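FYVE, RhoGEF and PH domain-containing protein 5 (Homo sapiens, PDB 3MPX) activates the small GTPase CDC42 by exchanging its bound GDP for GTP in VEGF signalling, the DH and first PH domains being the part resolved here. Local coordinates at residues 29-32 with 33-37; 170-173 with 174-178; 264-267 with 268-271. One frame throughout, in Å; residues are numbered along the deposited sequence.

Interaction 1 (29-32 with 33-37); sequences ELLS and SEKAY
The carbonyls of Glu29 to Ser32 accept from residues one turn ahead, and the side chains of Ser33 and Lys35 close back on the same turn. The backbone bonds come first: Glu34 N to Leu30 O is 2.9 Å, Lys35 N to Leu31 O is 3.0 Å and Ala36 N to Ser32 O is 3.3 Å, the i to i+4 pattern of an alpha helix. Ser33 N to Glu29 O (3.3 Å) belongs to the same series, though the donor stands 40° out of the carbonyl plane.

The serine hydroxyl is the second kind of contact. With chi1 at 62°, OG of Ser33 sits between its own backbone N and carbonyl carbon, which sets it over the preceding turn, 2.8 Å from Glu29 O and 3.1 Å from Leu30 O. Arg172 NH1 hydrogen-bonds this OG, which therefore lies between the helix carbonyls and a cation.

Apolar packing is lighter. Lys35 lays its aliphatic chain across Leu31, CE being 4.1 Å from Leu31 CG, while Leu90 of helix 66-98 touches both residues.

Glu34 touches the earlier turn through CB, 3.2 Å from Leu30 O; a first torsion near anti followed by a bend at chi2 carries its carboxylate off the helix. Three partners hold that group in place: Arg172 by a salt bridge and Tyr176 by a hydrogen bond, both to OE1, and His86 by a hydrogen bond to OE2. This turn of helix 21-59, with its ELLSSEKAY sequence, is consistent with conserved region 1 of DH domains, which in relatives helps to form the GTPase-binding surface.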
# COMPACT_ATOMS: atom_id res chain seq x y z
N GLU A 29 -7.45 -14.19 -6.55
CA GLU A 29 -6.37 -13.25 -6.19
C GLU A 29 -6.60 -12.70 -4.78
O GLU A 29 -5.64 -12.47 -4.04
CB GLU A 29 -6.28 -12.09 -7.19
CG GLU A 29 -4.93 -11.39 -7.18
CD GLU A 29 -4.86 -9.95 -7.70
OE1 GLU A 29 -4.10 -9.15 -7.09
OE2 GLU A 29 -5.53 -9.63 -8.71
N LEU A 30 -7.87 -12.51 -4.42
CA LEU A 30 -8.28 -12.02 -3.12
C LEU A 30 -8.06 -13.09 -2.07
O LEU A 30 -7.51 -12.77 -1.02
CB LEU A 30 -9.75 -11.58 -3.18
CG LEU A 30 -10.34 -10.91 -1.94
CD1 LEU A 30 -9.71 -9.54 -1.68
CD2 LEU A 30 -11.86 -10.86 -2.03
N LEU A 31 -8.44 -14.35 -2.36
CA LEU A 31 -8.24 -15.46 -1.42
C LEU A 31 -6.76 -15.75 -1.14
O LEU A 31 -6.39 -15.86 0.01
CB LEU A 31 -8.96 -16.73 -1.90
CG LEU A 31 -8.87 -18.02 -1.03
CD1 LEU A 31 -9.49 -17.83 0.34
CD2 LEU A 31 -9.54 -19.17 -1.71
N SER A 32 -5.94 -15.87 -2.19
CA SER A 32 -4.51 -16.18 -2.06
C SER A 32 -3.77 -15.14 -1.22
O SER A 32 -2.99 -15.51 -0.32
CB SER A 32 -3.86 -16.35 -3.43
OG SER A 32 -4.35 -15.43 -4.40
N SER A 33 -4.04 -13.84 -1.51
CA SER A 33 -3.46 -12.70 -0.80
C SER A 33 -4.03 -12.60 0.62
O SER A 33 -3.31 -12.17 1.52
CB SER A 33 -3.68 -11.40 -1.58
OG SER A 33 -5.04 -11.08 -1.74
N GLU A 34 -5.30 -13.01 0.82
CA GLU A 34 -5.86 -13.02 2.17
C GLU A 34 -5.12 -14.05 3.03
O GLU A 34 -4.76 -13.71 4.15
CB GLU A 34 -7.38 -13.27 2.18
CG GLU A 34 -8.01 -12.98 3.54
CD GLU A 34 -8.06 -11.53 4.00
OE1 GLU A 34 -7.98 -10.61 3.15
OE2 GLU A 34 -8.22 -11.31 5.22
N LYS A 35 -4.86 -15.29 2.50
CA LYS A 35 -4.11 -16.35 3.20
C LYS A 35 -2.78 -15.79 3.69
O LYS A 35 -2.48 -15.86 4.89
CB LYS A 35 -3.82 -17.55 2.27
CG LYS A 35 -5.05 -18.29 1.82
CD LYS A 35 -4.71 -19.63 1.20
CE LYS A 35 -5.96 -20.31 0.66
NZ LYS A 35 -5.82 -20.71 -0.78
N ALA A 36 -2.01 -15.18 2.77
CA ALA A 36 -0.71 -14.58 3.07
C ALA A 36 -0.78 -13.50 4.15
O ALA A 36 0.17 -13.35 4.92
CB ALA A 36 -0.12 -14.01 1.80
N TYR A 37 -1.92 -12.75 4.20
CA TYR A 37 -2.18 -11.67 5.14
C TYR A 37 -2.50 -12.21 6.53
O TYR A 37 -2.04 -11.64 7.53
CB TYR A 37 -3.33 -10.81 4.62
CG TYR A 37 -3.64 -9.61 5.48
CD1 TYR A 37 -2.71 -8.57 5.64
CD2 TYR A 37 -4.87 -9.49 6.13
CE1 TYR A 37 -3.00 -7.46 6.43
CE2 TYR A 37 -5.18 -8.36 6.90
CZ TYR A 37 -4.24 -7.35 7.05
OH TYR A 37 -4.54 -6.23 7.78

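Interaction 2 (170-173 with 174-178); sequences VQRL and FQYQV
Helix 162-184, a central helix of the DH domain, carries here an arginine that reaches forward along its own surface: Arg172 meets Gln175 three residues on and Tyr176 four residues on. Its NH2 donates to Gln175 OE1 over 3.0 Å, nearly straight at 164°. The oxygen lies close to the guanidinium plane, at the edge of the group, although the amide plane itself is turned 72° away. A bend at chi2 (60°) brings the chain over the phenol: Arg172 CG is 4.2 Å from the centroid of the Tyr176 ring, a CH-pi contact over the face, and NE lies 3.5 Å from Tyr176 CE1. The guanidinium thus takes an amide at its edge and a ring carbon over one face, which should limit its rotation.

Arg172 O stands over one face of the Tyr176 ring, offset toward the rim, 3.5 Å from CG, besides accepting Tyr176 N at 2.9 Å. The sequence VQRLFQYQV is consistent with conserved region 3 of DH domains, which in relatives joins conserved region 1 in receiving the GTPase. The far ends of both side chains face Ser33 and Glu34 of helix 21-59.

Round the helix from the arginine, Gln171 lays CG 3.5 Å from Gln175 NE2. Apolar spacing is wider, with Val170 CG1 4.3 Å from Phe174 CE2 and Leu173 CD2 4.4 Å from Tyr176 CD2. Helix 117-138 covers Val170 and Leu173, and helix 218-230 packs on Phe174.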
# COMPACT_ATOMS: atom_id res chain seq x y z
N VAL A 170 -2.31 -2.02 7.74
CA VAL A 170 -3.16 -0.96 7.17
C VAL A 170 -3.18 -0.99 5.61
O VAL A 170 -4.10 -0.45 5.00
CB VAL A 170 -2.64 0.41 7.70
CG1 VAL A 170 -3.52 1.58 7.26
CG2 VAL A 170 -2.47 0.40 9.21
N GLN A 171 -2.16 -1.57 5.00
CA GLN A 171 -2.02 -1.64 3.55
C GLN A 171 -3.09 -2.58 2.90
O GLN A 171 -3.57 -2.29 1.79
CB GLN A 171 -0.57 -2.05 3.23
CG GLN A 171 -0.31 -2.60 1.84
CD GLN A 171 1.09 -3.12 1.77
OE1 GLN A 171 1.98 -2.43 1.30
NE2 GLN A 171 1.32 -4.32 2.27
N ARG A 172 -3.51 -3.66 3.60
CA ARG A 172 -4.53 -4.58 3.10
C ARG A 172 -5.81 -3.86 2.69
O ARG A 172 -6.49 -4.29 1.74
CB ARG A 172 -4.87 -5.63 4.16
CG ARG A 172 -5.66 -6.83 3.64
CD ARG A 172 -4.95 -7.62 2.55
NE ARG A 172 -5.81 -8.68 2.04
CZ ARG A 172 -5.81 -9.13 0.80
NH1 ARG A 172 -6.62 -10.12 0.44
NH2 ARG A 172 -5.01 -8.60 -0.11
N LEU A 173 -6.16 -2.78 3.42
CA LEU A 173 -7.33 -1.96 3.18
C LEU A 173 -7.29 -1.30 1.79
O LEU A 173 -8.30 -1.31 1.10
CB LEU A 173 -7.50 -0.93 4.30
CG LEU A 173 -7.68 -1.47 5.74
CD1 LEU A 173 -7.79 -0.34 6.74
CD2 LEU A 173 -8.91 -2.42 5.85
N PHE A 174 -6.11 -0.80 1.36
CA PHE A 174 -5.94 -0.18 0.03
C PHE A 174 -5.96 -1.28 -1.08
O PHE A 174 -6.40 -1.01 -2.21
CB PHE A 174 -4.68 0.70 -0.01
CG PHE A 174 -4.65 1.79 1.04
CD1 PHE A 174 -5.51 2.88 0.96
CD2 PHE A 174 -3.75 1.74 2.10
CE1 PHE A 174 -5.49 3.89 1.94
CE2 PHE A 174 -3.73 2.75 3.08
CZ PHE A 174 -4.61 3.82 3.00
N GLN A 175 -5.56 -2.51 -0.73
CA GLN A 175 -5.58 -3.69 -1.58
C GLN A 175 -7.01 -4.12 -1.86
O GLN A 175 -7.33 -4.38 -3.02
CB GLN A 175 -4.75 -4.82 -0.95
CG GLN A 175 -3.23 -4.65 -1.16
CD GLN A 175 -2.39 -5.60 -0.33
OE1 GLN A 175 -2.87 -6.58 0.25
NE2 GLN A 175 -1.11 -5.32 -0.23
N TYR A 176 -7.90 -4.14 -0.84
CA TYR A 176 -9.31 -4.49 -1.04
C TYR A 176 -9.92 -3.48 -2.04
O TYR A 176 -10.56 -3.89 -3.01
CB TYR A 176 -10.10 -4.45 0.27
CG TYR A 176 -9.78 -5.51 1.30
CD1 TYR A 176 -9.46 -6.81 0.92
CD2 TYR A 176 -9.94 -5.25 2.66
CE1 TYR A 176 -9.22 -7.80 1.87
CE2 TYR A 176 -9.70 -6.23 3.62
CZ TYR A 176 -9.32 -7.50 3.22
OH TYR A 176 -9.06 -8.45 4.17
N GLN A 177 -9.65 -2.17 -1.85
CA GLN A 177 -10.06 -1.08 -2.74
C GLN A 177 -9.64 -1.34 -4.18
O GLN A 177 -10.50 -1.34 -5.05
CB GLN A 177 -9.48 0.24 -2.25
CG GLN A 177 -10.29 0.84 -1.11
CD GLN A 177 -9.77 2.16 -0.59
OE1 GLN A 177 -10.53 2.94 -0.00
NE2 GLN A 177 -8.47 2.45 -0.75
N VAL A 178 -8.35 -1.64 -4.43
CA VAL A 178 -7.89 -1.90 -5.81
C VAL A 178 -8.49 -3.21 -6.38
O VAL A 178 -8.97 -3.20 -7.51
CB VAL A 178 -6.35 -1.79 -6.07
CG1 VAL A 178 -5.77 -0.50 -5.52
CG2 VAL A 178 -5.58 -2.99 -5.53

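Interaction 3 (264-267 with 268-271); sequences FLMN and DVLL
The methyl end of Met266, a selenomethionine, fills the apolar centre of this hairpin: CE lies 3.7 Å from Val269 CG1 and 3.8 Å from Leu271 CG. Bends at chi2 (91°) and chi3 (71°) turn the chain back over the partner strand, so that it runs beside Val269 and crosses Leu271. Phe264 extends the same face, its CB 3.8 Å from Leu271 CB, and that leucine carbon also lies at the edge of the Phe264 ring. On the other face of the sheet Leu265 and Leu270 meet through their branches, CD1 to CD1, at 3.8 Å.

Between the two faces run the backbone bonds. Phe264 and Leu271 form an antiparallel hydrogen-bonded pair, Phe264 N to Leu271 O being 3.0 Å and Leu271 N to Phe264 O 2.9 Å. Met266 N continues the pattern to Val269 O at 3.1 Å. The axes of strands 264-266 and 269-271 approach to 4.8 Å at 174°, almost exactly antiparallel, as neighbouring strands of a hairpin.

At the turn the polar edge begins. Asn267 grips the chain just before strand 244-254 with both ends of its amide, OD1 to Glu243 N and ND2 to Gly241 O, and Asp268 forms a salt bridge with Arg242.

The hairpin occupies the middle of the PH-domain sheet: strand 244-254 flanks strand 257-266 and strand 281-288 flanks strand 269-275. Over the Phe264-Leu271 face lies helix 218-230, whose Ile227 touches both residues.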
# COMPACT_ATOMS: atom_id res chain seq x y z
N PHE A 264 6.85 7.60 -12.95
CA PHE A 264 6.52 7.66 -11.52
C PHE A 264 7.80 8.00 -10.74
O PHE A 264 8.65 7.14 -10.55
CB PHE A 264 5.91 6.36 -11.02
CG PHE A 264 4.59 5.96 -11.63
CD1 PHE A 264 3.39 6.47 -11.13
CD2 PHE A 264 4.54 5.05 -12.68
CE1 PHE A 264 2.17 6.06 -11.67
CE2 PHE A 264 3.30 4.66 -13.23
CZ PHE A 264 2.14 5.16 -12.72
N LEU A 265 7.96 9.28 -10.33
CA LEU A 265 9.14 9.76 -9.59
C LEU A 265 8.96 9.69 -8.05
O LEU A 265 8.12 10.38 -7.46
CB LEU A 265 9.58 11.18 -10.04
CG LEU A 265 10.52 11.98 -9.10
CD1 LEU A 265 11.96 11.59 -9.27
CD2 LEU A 265 10.37 13.46 -9.31
N MSE A 266 9.80 8.87 -7.42
CA MSE A 266 9.91 8.70 -5.98
C MSE A 266 11.25 9.31 -5.56
O MSE A 266 12.12 9.52 -6.41
CB MSE A 266 9.91 7.22 -5.59
CG MSE A 266 8.61 6.74 -5.03
SE MSE A 266 7.43 6.08 -6.41
CE MSE A 266 8.34 4.41 -6.91
N ASN A 267 11.43 9.55 -4.25
CA ASN A 267 12.69 10.05 -3.71
C ASN A 267 13.75 8.95 -3.80
O ASN A 267 14.94 9.21 -3.93
CB ASN A 267 12.50 10.50 -2.25
CG ASN A 267 11.81 9.51 -1.33
OD1 ASN A 267 11.79 8.28 -1.55
ND2 ASN A 267 11.28 10.04 -0.23
N ASP A 268 13.26 7.71 -3.78
CA ASP A 268 14.04 6.49 -3.80
C ASP A 268 14.47 6.15 -5.23
O ASP A 268 15.64 6.31 -5.58
CB ASP A 268 13.17 5.38 -3.18
CG ASP A 268 13.88 4.09 -2.82
OD1 ASP A 268 13.99 3.79 -1.61
OD2 ASP A 268 14.23 3.33 -3.75
N VAL A 269 13.50 5.71 -6.05
CA VAL A 269 13.64 5.19 -7.40
C VAL A 269 12.72 5.92 -8.44
O VAL A 269 11.72 6.53 -8.06
CB VAL A 269 13.36 3.67 -7.28
CG1 VAL A 269 11.87 3.35 -7.13
CG2 VAL A 269 13.99 2.87 -8.41
N LEU A 270 13.06 5.84 -9.74
CA LEU A 270 12.29 6.43 -10.84
C LEU A 270 11.72 5.35 -11.75
O LEU A 270 12.47 4.69 -12.47
CB LEU A 270 13.11 7.45 -11.67
CG LEU A 270 12.37 8.14 -12.83
CD1 LEU A 270 12.05 9.58 -12.50
CD2 LEU A 270 13.18 8.07 -14.11
N LEU A 271 10.39 5.18 -11.71
CA LEU A 271 9.72 4.21 -12.57
C LEU A 271 9.54 4.85 -13.94
O LEU A 271 9.11 6.01 -14.04
CB LEU A 271 8.39 3.70 -12.00
CG LEU A 271 8.36 3.16 -10.55
CD1 LEU A 271 6.98 2.59 -10.23
CD2 LEU A 271 9.41 2.07 -10.31

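Overall arrangement
Interactions 1 and 2 join directly, their centres about 12 Å apart. Glu34 OE1 lies 2.6 Å from Tyr176 OH, and Ser33 OG 2.9 Å from Arg172 NH1, both probable hydrogen bonds, so helices 21-59 and 162-184 share one largely buried polar network; in related DH domains the corresponding helices help to form the GTPase-binding surface. Interaction 3, in the first PH domain, has its centre about 28 Å from that of interaction 1 and about 22 Å from that of interaction 2, with nearest atoms about 16 Å and 12 Å apart. Helix 218-230 bridges interactions 2 and 3, packing on Phe174 and Val178 and on Phe264 and Leu271.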